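PDB 5E9T: UDP-N-acetylglucosamine--peptide N-acetylglucosaminyltransferase stabilizing protein GtfB, which stabilises the glycosyltransferase GtfA and, in complex with it, binds the serine-rich adhesin GspB so that GtfA-GtfB attaches the first GlcNAc residues. Local coordinates for residues L4-N9 and L195-A200; E11-H16 and F36-M41; L378-T383 and H394-S399. One frame throughout, in Å; residues are numbered along the deposited sequence.

Contact 1: L4-N9 and L195-A200; sequences LFDYYN and LFNSLA
The ring of F5 meets the side-chain amide of N197 edge-on. OD1 of N197 lies near the plane of the ring, 3.3 Å from F5 CD1, while the amide itself is turned 89° to the ring, so this is not a stack. F5 CB takes part too, since CG and ND2 of N197 also pack beside it. With chi1 near 60°, N197 has its amide folded back between its own backbone N and carbonyl carbon, which swings OD1 across to the chain at F5-D6. There it accepts a hydrogen bond from D6 N at 3.2 Å; the donor sits in the carbonyl plane, on a lone pair, although the N-H is bent to 142°. One buried oxygen thus serves a backbone N-H just where the strand gives way to a turn.

Two residues earlier the main chains join directly, L4 N donating to L195 O at 2.8 Å. Beyond the strand ends, the carboxylate of D6 reaches toward the turn S198-A200: OD2 faces S198 CB and OD1 faces A200 CB. Its main polar partner is S202 OG, just inside helix 201-207, whose N-terminal end probably makes a favourable setting for a negative group.

Strands 2-5 and 194-196 are the adjacent central strands of a seven-stranded parallel sheet with the Rossmann-like order 3-2-1-4-5-6-7. Strand 28-30 flanks 2-5 on its other edge and strand 216-219 flanks 194-196, while helix 201-207 covers the face carrying L4 and F196.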
ATOM      1  N   LEU B   4      21.717  32.296  27.633  1.00 48.91           N
ATOM      2  CA  LEU B   4      20.560  31.877  26.860  1.00 47.39           C
ATOM      3  C   LEU B   4      21.023  31.566  25.447  1.00 52.29           C
ATOM      4  O   LEU B   4      21.341  32.478  24.680  1.00 57.01           O
ATOM      5  CB  LEU B   4      19.517  32.978  26.871  1.00 39.49           C
ATOM      6  CG  LEU B   4      18.185  32.710  26.218  1.00 34.06           C
ATOM      7  CD1 LEU B   4      17.290  31.918  27.139  1.00 32.87           C
ATOM      8  CD2 LEU B   4      17.656  34.042  26.018  1.00 30.53           C
ATOM      9  N   PHE B   5      21.030  30.291  25.085  1.00 48.75           N
ATOM     10  CA  PHE B   5      21.533  29.871  23.789  1.00 45.39           C
ATOM     11  C   PHE B   5      20.384  29.360  22.934  1.00 48.40           C
ATOM     12  O   PHE B   5      19.558  28.569  23.403  1.00 52.30           O
ATOM     13  CB  PHE B   5      22.618  28.803  23.937  1.00 46.70           C
ATOM     14  CG  PHE B   5      23.762  29.219  24.827  1.00 51.32           C
ATOM     15  CD1 PHE B   5      24.631  30.228  24.442  1.00 54.91           C
ATOM     16  CD2 PHE B   5      23.975  28.586  26.040  1.00 48.56           C
ATOM     17  CE1 PHE B   5      25.681  30.606  25.259  1.00 49.97           C
ATOM     18  CE2 PHE B   5      25.027  28.959  26.855  1.00 47.43           C
ATOM     19  CZ  PHE B   5      25.880  29.969  26.465  1.00 46.89           C
ATOM     20  N   ASP B   6      20.323  29.834  21.689  1.00 48.78           N
ATOM     21  CA  ASP B   6      19.326  29.336  20.749  1.00 54.69           C
ATOM     22  C   ASP B   6      19.420  27.823  20.614  1.00 55.54           C
ATOM     23  O   ASP B   6      18.475  27.095  20.936  1.00 55.40           O
ATOM     24  CB  ASP B   6      19.493  30.018  19.392  1.00 60.85           C
ATOM     25  CG  ASP B   6      18.907  31.412  19.373  1.00 63.61           C
ATOM     26  OD1 ASP B   6      17.663  31.527  19.389  1.00 67.64           O
ATOM     27  OD2 ASP B   6      19.684  32.390  19.338  1.00 60.06           O
ATOM     28  N   TYR B   7      20.562  27.332  20.153  1.00 53.57           N
ATOM     29  CA  TYR B   7      20.775  25.914  19.929  1.00 46.72           C
ATOM     30  C   TYR B   7      21.841  25.383  20.870  1.00 48.69           C
ATOM     31  O   TYR B   7      22.662  26.130  21.407  1.00 53.18           O
ATOM     32  CB  TYR B   7      21.200  25.647  18.487  1.00 46.61           C
ATOM     33  CG  TYR B   7      20.199  26.142  17.489  1.00 54.13           C
ATOM     34  CD1 TYR B   7      18.862  25.799  17.605  1.00 58.77           C
ATOM     35  CD2 TYR B   7      20.580  26.969  16.445  1.00 55.88           C
ATOM     36  CE1 TYR B   7      17.934  26.251  16.700  1.00 59.45           C
ATOM     37  CE2 TYR B   7      19.657  27.428  15.535  1.00 58.78           C
ATOM     38  CZ  TYR B   7      18.335  27.066  15.667  1.00 58.21           C
ATOM     39  OH  TYR B   7      17.404  27.520  14.764  1.00 60.23           O
ATOM     40  N   TYR B   8      21.801  24.075  21.082  1.00 47.01           N
ATOM     41  CA  TYR B   8      22.909  23.371  21.700  1.00 44.60           C
ATOM     42  C   TYR B   8      23.740  22.702  20.614  1.00 43.30           C
ATOM     43  O   TYR B   8      23.207  21.966  19.779  1.00 42.77           O
ATOM     44  CB  TYR B   8      22.441  22.326  22.708  1.00 41.67           C
ATOM     45  CG  TYR B   8      23.612  21.533  23.223  1.00 41.84           C
ATOM     46  CD1 TYR B   8      24.644  22.165  23.901  1.00 43.16           C
ATOM     47  CD2 TYR B   8      23.712  20.170  22.999  1.00 43.24           C
ATOM     48  CE1 TYR B   8      25.730  21.459  24.360  1.00 49.06           C
ATOM     49  CE2 TYR B   8      24.798  19.452  23.457  1.00 46.72           C
ATOM     50  CZ  TYR B   8      25.806  20.101  24.138  1.00 48.54           C
ATOM     51  OH  TYR B   8      26.893  19.391  24.598  1.00 46.33           O
ATOM     52  N   ASN B   9      25.036  22.978  20.629  1.00 39.43           N
ATOM     53  CA  ASN B   9      26.017  22.376  19.734  1.00 39.89           C
ATOM     54  C   ASN B   9      27.380  22.655  20.354  1.00 49.85           C
ATOM     55  O   ASN B   9      27.470  23.234  21.442  1.00 53.37           O
ATOM     56  CB  ASN B   9      25.896  22.924  18.311  1.00 40.03           C
ATOM     57  CG  ASN B   9      25.982  24.431  18.261  1.00 42.36           C
ATOM     58  OD1 ASN B   9      27.066  25.004  18.346  1.00 49.50           O
ATOM     59  ND2 ASN B   9      24.834  25.085  18.129  1.00 42.23           N
ATOM     60  N   LEU B 195      23.817  36.526  28.572  1.00 57.35           N
ATOM     61  CA  LEU B 195      24.804  36.217  27.549  1.00 55.61           C
ATOM     62  C   LEU B 195      24.178  35.214  26.598  1.00 58.03           C
ATOM     63  O   LEU B 195      23.693  34.162  27.026  1.00 61.16           O
ATOM     64  CB  LEU B 195      26.097  35.677  28.140  1.00 53.22           C
ATOM     65  CG  LEU B 195      26.632  36.638  29.172  1.00 57.57           C
ATOM     66  CD1 LEU B 195      26.531  35.774  30.359  1.00 59.10           C
ATOM     67  CD2 LEU B 195      28.072  37.071  28.975  1.00 58.27           C
ATOM     68  N   PHE B 196      24.178  35.551  25.313  1.00 57.86           N
ATOM     69  CA  PHE B 196      23.517  34.736  24.311  1.00 55.98           C
ATOM     70  C   PHE B 196      24.377  34.672  23.058  1.00 54.94           C
ATOM     71  O   PHE B 196      25.217  35.540  22.807  1.00 50.06           O
ATOM     72  CB  PHE B 196      22.117  35.272  23.990  1.00 54.19           C
ATOM     73  CG  PHE B 196      22.091  36.712  23.606  1.00 49.55           C
ATOM     74  CD1 PHE B 196      22.038  37.698  24.574  1.00 50.84           C
ATOM     75  CD2 PHE B 196      22.098  37.081  22.274  1.00 47.51           C
ATOM     76  CE1 PHE B 196      22.005  39.024  24.219  1.00 57.60           C
ATOM     77  CE2 PHE B 196      22.062  38.407  21.912  1.00 52.82           C
ATOM     78  CZ  PHE B 196      22.018  39.380  22.883  1.00 58.40           C
ATOM     79  N   ASN B 197      24.195  33.589  22.304  1.00 60.21           N
ATOM     80  CA  ASN B 197      25.045  33.263  21.166  1.00 62.27           C
ATOM     81  C   ASN B 197      24.467  33.562  19.782  1.00 61.19           C
ATOM     82  O   ASN B 197      25.132  33.243  18.791  1.00 62.44           O
ATOM     83  CB  ASN B 197      25.447  31.788  21.235  1.00 65.14           C
ATOM     84  CG  ASN B 197      24.257  30.871  21.205  1.00 73.13           C
ATOM     85  OD1 ASN B 197      23.177  31.239  21.658  1.00 76.46           O
ATOM     86  ND2 ASN B 197      24.443  29.668  20.679  1.00 78.04           N
ATOM     87  N   SER B 198      23.256  34.115  19.649  1.00 60.91           N
ATOM     88  CA  SER B 198      22.748  34.327  18.296  1.00 63.43           C
ATOM     89  C   SER B 198      21.755  35.483  18.225  1.00 63.62           C
ATOM     90  O   SER B 198      21.347  36.056  19.238  1.00 68.70           O
ATOM     91  CB  SER B 198      22.090  33.058  17.743  1.00 63.27           C
ATOM     92  OG  SER B 198      21.562  33.286  16.448  1.00 61.58           O
ATOM     93  N   LEU B 199      21.356  35.793  16.988  1.00 57.40           N
ATOM     94  CA  LEU B 199      20.428  36.868  16.656  1.00 59.38           C
ATOM     95  C   LEU B 199      18.995  36.378  16.481  1.00 62.34           C
ATOM     96  O   LEU B 199      18.132  37.144  16.040  1.00 64.13           O
ATOM     97  CB  LEU B 199      20.908  37.603  15.405  1.00 60.26           C
ATOM     98  CG  LEU B 199      22.186  38.388  15.711  1.00 58.30           C
ATOM     99  CD1 LEU B 199      22.674  39.181  14.511  1.00 62.88           C
ATOM    100  CD2 LEU B 199      21.946  39.299  16.904  1.00 55.00           C
ATOM    101  N   ALA B 200      18.739  35.109  16.786  1.00 60.97           N
ATOM    102  CA  ALA B 200      17.402  34.533  16.838  1.00 53.35           C
ATOM    103  C   ALA B 200      16.737  34.895  18.160  1.00 50.15           C
ATOM    104  O   ALA B 200      17.098  35.898  18.785  1.00 49.86           O
ATOM    105  CB  ALA B 200      17.456  33.017  16.646  1.00 52.24           C
TER

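Contact 2: E11-H16 and F36-M41; sequences ETQDLH and FLPDDM
M41, a selenomethionine at the end of residues 36-41, reaches toward H16 and Q13 on helix 10-21. From CB the chain passes through CG and runs extended beyond it (chi2 -177°, chi3 -168°), bringing the far end over the imidazole. SE stands almost straight above one face of the H16 ring, 5.1 Å from its centroid, at a distance rather than in close contact. CE comes lower over the same face, 4.2 Å from the centroid and offset toward the rim, which makes a CH-pi contact.

The same methyl also meets the amide of Q13, with CE 3.2 Å from OE1. That oxygen packs at 3.5 Å against P38 CG as well, but its hydrogen bond goes to Y8 OH. D40 approaches the H16 ring at its edge; the model puts OD2 implausibly close to NE2, so the nature of that pair is doubtful. On the other nitrogen, ND1 is hydrogen-bonded to Q3 OE1, which would help to set the rotation of the ring.

Residues 36-41, running up to the outermost strand 41-42, thus pack against helix 10-21, which with strands 2-5 and 28-30 forms a beta-alpha-beta crossover of the Rossmann-like sheet.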
ATOM      1  N   GLU B  11      29.808  24.707  19.424  1.00 61.12           N
ATOM      2  CA  GLU B  11      30.148  26.126  19.520  1.00 58.12           C
ATOM      3  C   GLU B  11      29.537  26.761  20.763  1.00 52.91           C
ATOM      4  O   GLU B  11      30.178  27.582  21.429  1.00 57.10           O
ATOM      5  CB  GLU B  11      29.700  26.876  18.265  1.00 61.14           C
ATOM      6  CG  GLU B  11      30.496  26.554  17.020  1.00 73.18           C
ATOM      7  CD  GLU B  11      29.656  25.828  15.990  1.00 86.03           C
ATOM      8  OE1 GLU B  11      28.441  26.055  15.954  1.00 88.82           O
ATOM      9  OE2 GLU B  11      30.212  25.045  15.220  1.00 92.01           O
ATOM     10  N   THR B  12      28.301  26.395  21.098  1.00 44.83           N
ATOM     11  CA  THR B  12      27.724  26.924  22.325  1.00 38.88           C
ATOM     12  C   THR B  12      28.274  26.210  23.553  1.00 38.71           C
ATOM     13  O   THR B  12      28.318  26.804  24.634  1.00 46.13           O
ATOM     14  CB  THR B  12      26.194  26.844  22.287  1.00 32.20           C
ATOM     15  OG1 THR B  12      25.731  25.831  23.190  1.00 42.15           O
ATOM     16  CG2 THR B  12      25.715  26.530  20.894  1.00 24.32           C
ATOM     17  N   GLN B  13      28.718  24.958  23.410  1.00 38.62           N
ATOM     18  CA  GLN B  13      29.357  24.283  24.536  1.00 45.04           C
ATOM     19  C   GLN B  13      30.704  24.918  24.856  1.00 44.62           C
ATOM     20  O   GLN B  13      31.008  25.193  26.022  1.00 43.62           O
ATOM     21  CB  GLN B  13      29.530  22.791  24.248  1.00 43.40           C
ATOM     22  CG  GLN B  13      30.134  22.014  25.417  1.00 41.81           C
ATOM     23  CD  GLN B  13      29.125  21.717  26.513  1.00 47.23           C
ATOM     24  OE1 GLN B  13      28.012  21.276  26.239  1.00 49.31           O
ATOM     25  NE2 GLN B  13      29.507  21.965  27.761  1.00 49.24           N
ATOM     26  N   ASP B  14      31.527  25.152  23.830  1.00 45.30           N
ATOM     27  CA  ASP B  14      32.824  25.788  24.043  1.00 49.86           C
ATOM     28  C   ASP B  14      32.661  27.150  24.702  1.00 49.51           C
ATOM     29  O   ASP B  14      33.329  27.459  25.696  1.00 52.88           O
ATOM     30  CB  ASP B  14      33.573  25.919  22.716  1.00 55.50           C
ATOM     31  CG  ASP B  14      34.083  24.589  22.198  1.00 61.29           C
ATOM     32  OD1 ASP B  14      34.319  23.681  23.024  1.00 64.23           O
ATOM     33  OD2 ASP B  14      34.253  24.454  20.969  1.00 63.09           O
ATOM     34  N   LEU B  15      31.773  27.982  24.154  1.00 48.10           N
ATOM     35  CA  LEU B  15      31.449  29.249  24.796  1.00 42.57           C
ATOM     36  C   LEU B  15      31.013  29.026  26.237  1.00 42.43           C
ATOM     37  O   LEU B  15      31.485  29.704  27.156  1.00 52.43           O
ATOM     38  CB  LEU B  15      30.360  29.969  23.999  1.00 40.79           C
ATOM     39  CG  LEU B  15      29.589  31.091  24.696  1.00 42.05           C
ATOM     40  CD1 LEU B  15      30.538  32.128  25.257  1.00 39.43           C
ATOM     41  CD2 LEU B  15      28.618  31.738  23.728  1.00 45.82           C
ATOM     42  N   HIS B  16      30.123  28.059  26.454  1.00 35.74           N
ATOM     43  CA  HIS B  16      29.636  27.793  27.802  1.00 42.20           C
ATOM     44  C   HIS B  16      30.749  27.270  28.703  1.00 49.77           C
ATOM     45  O   HIS B  16      30.889  27.710  29.851  1.00 53.80           O
ATOM     46  CB  HIS B  16      28.481  26.799  27.751  1.00 44.43           C
ATOM     47  CG  HIS B  16      28.064  26.297  29.094  1.00 45.21           C
ATOM     48  ND1 HIS B  16      27.155  26.963  29.887  1.00 47.46           N
ATOM     49  CD2 HIS B  16      28.438  25.197  29.789  1.00 48.01           C
ATOM     50  CE1 HIS B  16      26.983  26.292  31.012  1.00 51.57           C
ATOM     51  NE2 HIS B  16      27.750  25.216  30.977  1.00 51.93           N
ATOM     52  N   PHE B  36      18.878  15.803  24.268  1.00 33.46           N
ATOM     53  CA  PHE B  36      20.110  15.444  24.959  1.00 36.86           C
ATOM     54  C   PHE B  36      20.802  16.755  25.324  1.00 44.77           C
ATOM     55  O   PHE B  36      21.682  17.229  24.605  1.00 46.45           O
ATOM     56  CB  PHE B  36      21.006  14.581  24.057  1.00 37.24           C
ATOM     57  CG  PHE B  36      20.340  13.342  23.516  1.00 31.44           C
ATOM     58  CD1 PHE B  36      19.336  13.423  22.563  1.00 27.70           C
ATOM     59  CD2 PHE B  36      20.762  12.089  23.926  1.00 35.48           C
ATOM     60  CE1 PHE B  36      18.738  12.284  22.067  1.00 29.25           C
ATOM     61  CE2 PHE B  36      20.172  10.946  23.430  1.00 34.47           C
ATOM     62  CZ  PHE B  36      19.157  11.044  22.500  1.00 32.41           C
ATOM     63  N   LEU B  37      20.540  17.216  26.470  1.00 43.50           N
ATOM     64  CA  LEU B  37      21.198  18.388  27.033  1.00 41.17           C
ATOM     65  C   LEU B  37      22.123  17.976  28.159  1.00 47.69           C
ATOM     66  O   LEU B  37      21.805  17.042  28.911  1.00 55.97           O
ATOM     67  CB  LEU B  37      20.215  19.433  27.557  1.00 34.69           C
ATOM     68  CG  LEU B  37      19.588  20.313  26.472  1.00 28.42           C
ATOM     69  CD1 LEU B  37      18.589  21.286  27.070  1.00 26.88           C
ATOM     70  CD2 LEU B  37      20.645  21.060  25.664  1.00 22.82           C
ATOM     71  N   PRO B  38      23.340  18.514  28.219  1.00 43.65           N
ATOM     72  CA  PRO B  38      24.137  18.356  29.441  1.00 38.77           C
ATOM     73  C   PRO B  38      23.318  18.748  30.665  1.00 41.23           C
ATOM     74  O   PRO B  38      22.536  19.700  30.630  1.00 48.22           O
ATOM     75  CB  PRO B  38      25.319  19.305  29.222  1.00 35.35           C
ATOM     76  CG  PRO B  38      25.412  19.454  27.737  1.00 33.37           C
ATOM     77  CD  PRO B  38      23.998  19.403  27.241  1.00 40.37           C
ATOM     78  N   ASP B  39      23.496  17.994  31.757  1.00 42.64           N
ATOM     79  CA  ASP B  39      22.781  18.297  32.995  1.00 48.38           C
ATOM     80  C   ASP B  39      23.003  19.735  33.429  1.00 46.89           C
ATOM     81  O   ASP B  39      22.191  20.287  34.178  1.00 41.69           O
ATOM     82  CB  ASP B  39      23.221  17.345  34.106  1.00 55.07           C
ATOM     83  CG  ASP B  39      23.382  15.923  33.620  1.00 65.72           C
ATOM     84  OD1 ASP B  39      22.354  15.237  33.432  1.00 69.87           O
ATOM     85  OD2 ASP B  39      24.540  15.494  33.421  1.00 70.39           O
ATOM     86  N   ASP B  40      24.100  20.336  32.963  1.00 51.32           N
ATOM     87  CA  ASP B  40      24.362  21.757  33.142  1.00 53.42           C
ATOM     88  C   ASP B  40      23.156  22.615  32.779  1.00 52.91           C
ATOM     89  O   ASP B  40      22.855  23.600  33.465  1.00 57.55           O
ATOM     90  CB  ASP B  40      25.557  22.142  32.270  1.00 58.45           C
ATOM     91  CG  ASP B  40      26.509  23.075  32.962  1.00 63.27           C
ATOM     92  OD1 ASP B  40      26.558  23.060  34.207  1.00 63.56           O
ATOM     93  OD2 ASP B  40      27.222  23.814  32.254  1.00 64.42           O
HETATM   94  N   MSE B  41      22.451  22.257  31.710  1.00 48.94           N
HETATM   95  CA  MSE B  41      21.489  23.168  31.104  1.00 40.32           C
HETATM   96  C   MSE B  41      20.042  22.695  31.237  1.00 39.37           C
HETATM   97  O   MSE B  41      19.775  21.602  31.739  1.00 35.47           O
HETATM   98  CB  MSE B  41      21.852  23.362  29.628  1.00 31.66           C
HETATM   99  CG  MSE B  41      23.363  23.322  29.394  1.00 39.32           C
HETATM  100 SE   MSE B  41      23.979  23.658  27.572  1.00 43.55          SE
HETATM  101  CE  MSE B  41      25.830  23.089  27.756  1.00 67.46           C
TER

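Contact 3: L378-T383 and H394-S399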
ATOM      1  N   LEU B 378      46.887  17.660   9.939  1.00 79.41           N
ATOM      2  CA  LEU B 378      47.092  18.166   8.582  1.00 85.41           C
ATOM      3  C   LEU B 378      46.230  17.370   7.616  1.00 88.16           C
ATOM      4  O   LEU B 378      45.910  16.207   7.864  1.00 83.82           O
ATOM      5  CB  LEU B 378      48.539  18.050   8.079  1.00 86.14           C
ATOM      6  CG  LEU B 378      49.693  18.236   9.044  1.00 83.73           C
ATOM      7  CD1 LEU B 378      51.062  17.909   8.423  1.00 78.13           C
ATOM      8  CD2 LEU B 378      49.572  19.596   9.412  1.00 85.83           C
ATOM      9  N   GLY B 379      45.927  17.979   6.475  1.00 90.23           N
ATOM     10  CA  GLY B 379      45.250  17.274   5.399  1.00 90.84           C
ATOM     11  C   GLY B 379      45.287  18.107   4.139  1.00 95.21           C
ATOM     12  O   GLY B 379      45.964  19.136   4.069  1.00 97.83           O
ATOM     13  N   PHE B 380      44.542  17.640   3.138  1.00 96.26           N
ATOM     14  CA  PHE B 380      44.370  18.313   1.861  1.00 96.42           C
ATOM     15  C   PHE B 380      43.045  19.064   1.883  1.00 99.68           C
ATOM     16  O   PHE B 380      42.329  19.029   2.874  1.00 99.30           O
ATOM     17  CB  PHE B 380      44.447  17.284   0.739  1.00 95.31           C
ATOM     18  CG  PHE B 380      45.662  16.413   0.832  1.00 97.90           C
ATOM     19  CD1 PHE B 380      45.567  15.038   0.805  1.00100.89           C
ATOM     20  CD2 PHE B 380      46.904  16.975   0.983  1.00 99.68           C
ATOM     21  CE1 PHE B 380      46.706  14.253   0.913  1.00103.16           C
ATOM     22  CE2 PHE B 380      48.033  16.201   1.092  1.00101.02           C
ATOM     23  CZ  PHE B 380      47.933  14.841   1.057  1.00103.55           C
ATOM     24  N   GLU B 381      42.706  19.754   0.786  1.00103.70           N
ATOM     25  CA  GLU B 381      41.529  20.618   0.856  1.00104.64           C
ATOM     26  C   GLU B 381      40.248  19.817   1.028  1.00106.63           C
ATOM     27  O   GLU B 381      39.296  20.310   1.645  1.00111.80           O
ATOM     28  CB  GLU B 381      41.410  21.529  -0.365  1.00102.06           C
ATOM     29  CG  GLU B 381      40.166  22.425  -0.307  1.00100.77           C
ATOM     30  CD  GLU B 381      40.355  23.655   0.571  1.00 99.96           C
ATOM     31  OE1 GLU B 381      41.402  24.320   0.449  1.00 99.40           O
ATOM     32  OE2 GLU B 381      39.465  23.953   1.394  1.00101.26           O
ATOM     33  N   GLN B 382      40.210  18.560   0.595  1.00101.19           N
ATOM     34  CA  GLN B 382      39.049  17.776   0.984  1.00102.73           C
ATOM     35  C   GLN B 382      39.430  17.233   2.349  1.00 99.35           C
ATOM     36  O   GLN B 382      40.071  16.184   2.480  1.00 91.22           O
ATOM     37  CB  GLN B 382      38.700  16.684  -0.026  1.00107.28           C
ATOM     38  CG  GLN B 382      37.641  15.717   0.518  1.00111.02           C
ATOM     39  CD  GLN B 382      36.613  15.279  -0.504  1.00115.29           C
ATOM     40  OE1 GLN B 382      36.037  16.097  -1.222  1.00123.98           O
ATOM     41  NE2 GLN B 382      36.331  13.988  -0.536  1.00115.01           N
ATOM     42  N   THR B 383      38.969  17.951   3.366  1.00102.62           N
ATOM     43  CA  THR B 383      39.076  17.575   4.759  1.00 99.71           C
ATOM     44  C   THR B 383      37.682  17.233   5.222  1.00 94.10           C
ATOM     45  O   THR B 383      36.706  17.862   4.804  1.00 92.62           O
ATOM     46  CB  THR B 383      39.575  18.706   5.671  1.00102.00           C
ATOM     47  OG1 THR B 383      38.519  19.654   5.859  1.00101.30           O
ATOM     48  CG2 THR B 383      40.738  19.427   5.114  1.00102.92           C
ATOM     49  N   HIS B 394      48.981  24.434   7.546  1.00 97.90           N
ATOM     50  CA  HIS B 394      48.951  22.987   7.617  1.00 93.43           C
ATOM     51  C   HIS B 394      48.107  22.346   6.516  1.00 91.92           C
ATOM     52  O   HIS B 394      48.413  21.222   6.093  1.00 89.75           O
ATOM     53  CB  HIS B 394      48.483  22.612   9.030  1.00 91.55           C
ATOM     54  CG  HIS B 394      49.496  22.943  10.083  1.00 90.37           C
ATOM     55  ND1 HIS B 394      49.938  24.226  10.325  1.00 94.95           N
ATOM     56  CD2 HIS B 394      50.212  22.140  10.905  1.00 86.63           C
ATOM     57  CE1 HIS B 394      50.849  24.197  11.284  1.00 94.14           C
ATOM     58  NE2 HIS B 394      51.036  22.941  11.650  1.00 87.92           N
ATOM     59  N   ILE B 395      47.082  23.045   6.016  1.00 94.35           N
ATOM     60  CA  ILE B 395      46.201  22.469   5.005  1.00 97.00           C
ATOM     61  C   ILE B 395      46.911  22.418   3.657  1.00100.74           C
ATOM     62  O   ILE B 395      47.819  23.209   3.367  1.00 99.67           O
ATOM     63  CB  ILE B 395      44.886  23.265   4.901  1.00 95.94           C
ATOM     64  CG1 ILE B 395      43.872  22.517   4.031  1.00 98.22           C
ATOM     65  CG2 ILE B 395      45.132  24.632   4.293  1.00 95.37           C
ATOM     66  CD1 ILE B 395      42.438  22.743   4.426  1.00100.38           C
ATOM     67  N   PHE B 396      46.482  21.487   2.812  1.00105.20           N
ATOM     68  CA  PHE B 396      47.073  21.289   1.500  1.00112.64           C
ATOM     69  C   PHE B 396      45.988  21.326   0.441  1.00120.37           C
ATOM     70  O   PHE B 396      44.795  21.278   0.744  1.00120.66           O
ATOM     71  CB  PHE B 396      47.800  19.956   1.418  1.00115.62           C
ATOM     72  CG  PHE B 396      48.846  19.797   2.443  1.00114.57           C
ATOM     73  CD1 PHE B 396      49.703  20.836   2.737  1.00115.57           C
ATOM     74  CD2 PHE B 396      48.910  18.641   3.188  1.00112.91           C
ATOM     75  CE1 PHE B 396      50.655  20.698   3.715  1.00116.58           C
ATOM     76  CE2 PHE B 396      49.830  18.510   4.171  1.00114.59           C
ATOM     77  CZ  PHE B 396      50.713  19.534   4.437  1.00115.58           C
ATOM     78  N   ASP B 397      46.417  21.423  -0.811  1.00128.24           N
ATOM     79  CA  ASP B 397      45.494  21.244  -1.919  1.00130.64           C
ATOM     80  C   ASP B 397      45.152  19.767  -2.072  1.00126.12           C
ATOM     81  O   ASP B 397      45.741  18.902  -1.422  1.00124.75           O
ATOM     82  CB  ASP B 397      46.099  21.767  -3.213  1.00133.34           C
ATOM     83  CG  ASP B 397      46.150  23.252  -3.262  1.00135.73           C
ATOM     84  OD1 ASP B 397      45.517  23.906  -2.413  1.00131.88           O
ATOM     85  OD2 ASP B 397      46.839  23.757  -4.165  1.00140.10           O
ATOM     86  N   SER B 398      44.271  19.461  -3.019  1.00122.39           N
ATOM     87  CA  SER B 398      43.807  18.081  -3.107  1.00121.04           C
ATOM     88  C   SER B 398      44.876  17.396  -3.930  1.00121.81           C
ATOM     89  O   SER B 398      44.809  17.318  -5.151  1.00128.61           O
ATOM     90  CB  SER B 398      42.449  17.982  -3.798  1.00117.26           C
ATOM     91  OG  SER B 398      41.386  18.334  -2.932  1.00110.93           O
ATOM     92  N   SER B 399      45.845  16.844  -3.214  1.00116.21           N
ATOM     93  CA  SER B 399      47.038  16.270  -3.810  1.00118.56           C
ATOM     94  C   SER B 399      47.626  17.135  -4.929  1.00123.66           C
ATOM     95  O   SER B 399      48.334  16.613  -5.797  1.00127.18           O
ATOM     96  CB  SER B 399      46.765  14.857  -4.317  1.00118.11           C
ATOM     97  OG  SER B 399      47.671  14.497  -5.347  1.00117.63           O
TER
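From L378 to E381 and from H394 to D397 the two chains run side by side in the same direction, L378 beside H394, G379 beside I395, F380 beside F396 and E381 beside D397. They draw closest at F380 and F396, whose CA atoms are 4.0 Å apart. The hydrogen bonding is poor for all that closeness: F396 N donates to G379 O at 2.7 Å, but the N-H is bent to 123° and the bond is weak. E381 N and F396 O are close without the angle for a bond. CA-H groups fill in, with I395 CA 3.5 Å from G379 O and F380 CA 3.2 Å from F396 O.

The carbonyl of G379 lies against the ring of F396. That ring meets F380 rim to rim, the planes 44° apart and the centroids separated by 5.6 Å, neither ring covering the face of the other. S399 N lies over one face of the F380 ring. Next to CD2, the ring atom of F396 nearest the F380 ring, F396 CE2 packs against L378 CB at 4.1 Å, and helix 405-409 adds A405 and L408 to this apolar cluster. L378 also extends its CD2 branch to the edge of the H394 ring, modelled too tightly for the spacing to be trusted. Away from the phenylalanines, I395 turns CD1 toward T383 CG2, 3.8 Å away. E381, bent at chi2, carries its carboxylate to a salt bridge with R387.

Strand 376-379 pairs in parallel with 353-356, and residues 394-397 continue alongside its outgoing end, without regular pairing, before helix 405-409. The arrangement is consistent with the C-terminal Rossmann-like domain of a GT-B-like fold.

Contacts 1 and 2 belong to one structural unit: strand 2-5 leads straight into helix 10-21, and residues 11-16 and 36-41 both fall within the long chain loop that contact 1 closes. Their centres are 11 Å apart and they touch. Y8 OH of contact 1 packs 3.5 Å from P38 CG of contact 2, and T12 CG2 packs 3.4 Å from N197 ND2. Contact 3 stands apart in the later half of the chain, its centre 32 Å from that of contact 1 and 31 Å from that of contact 2; nearest atoms are about 18 and 14 Å away. No other subunit touches any of the three contacts.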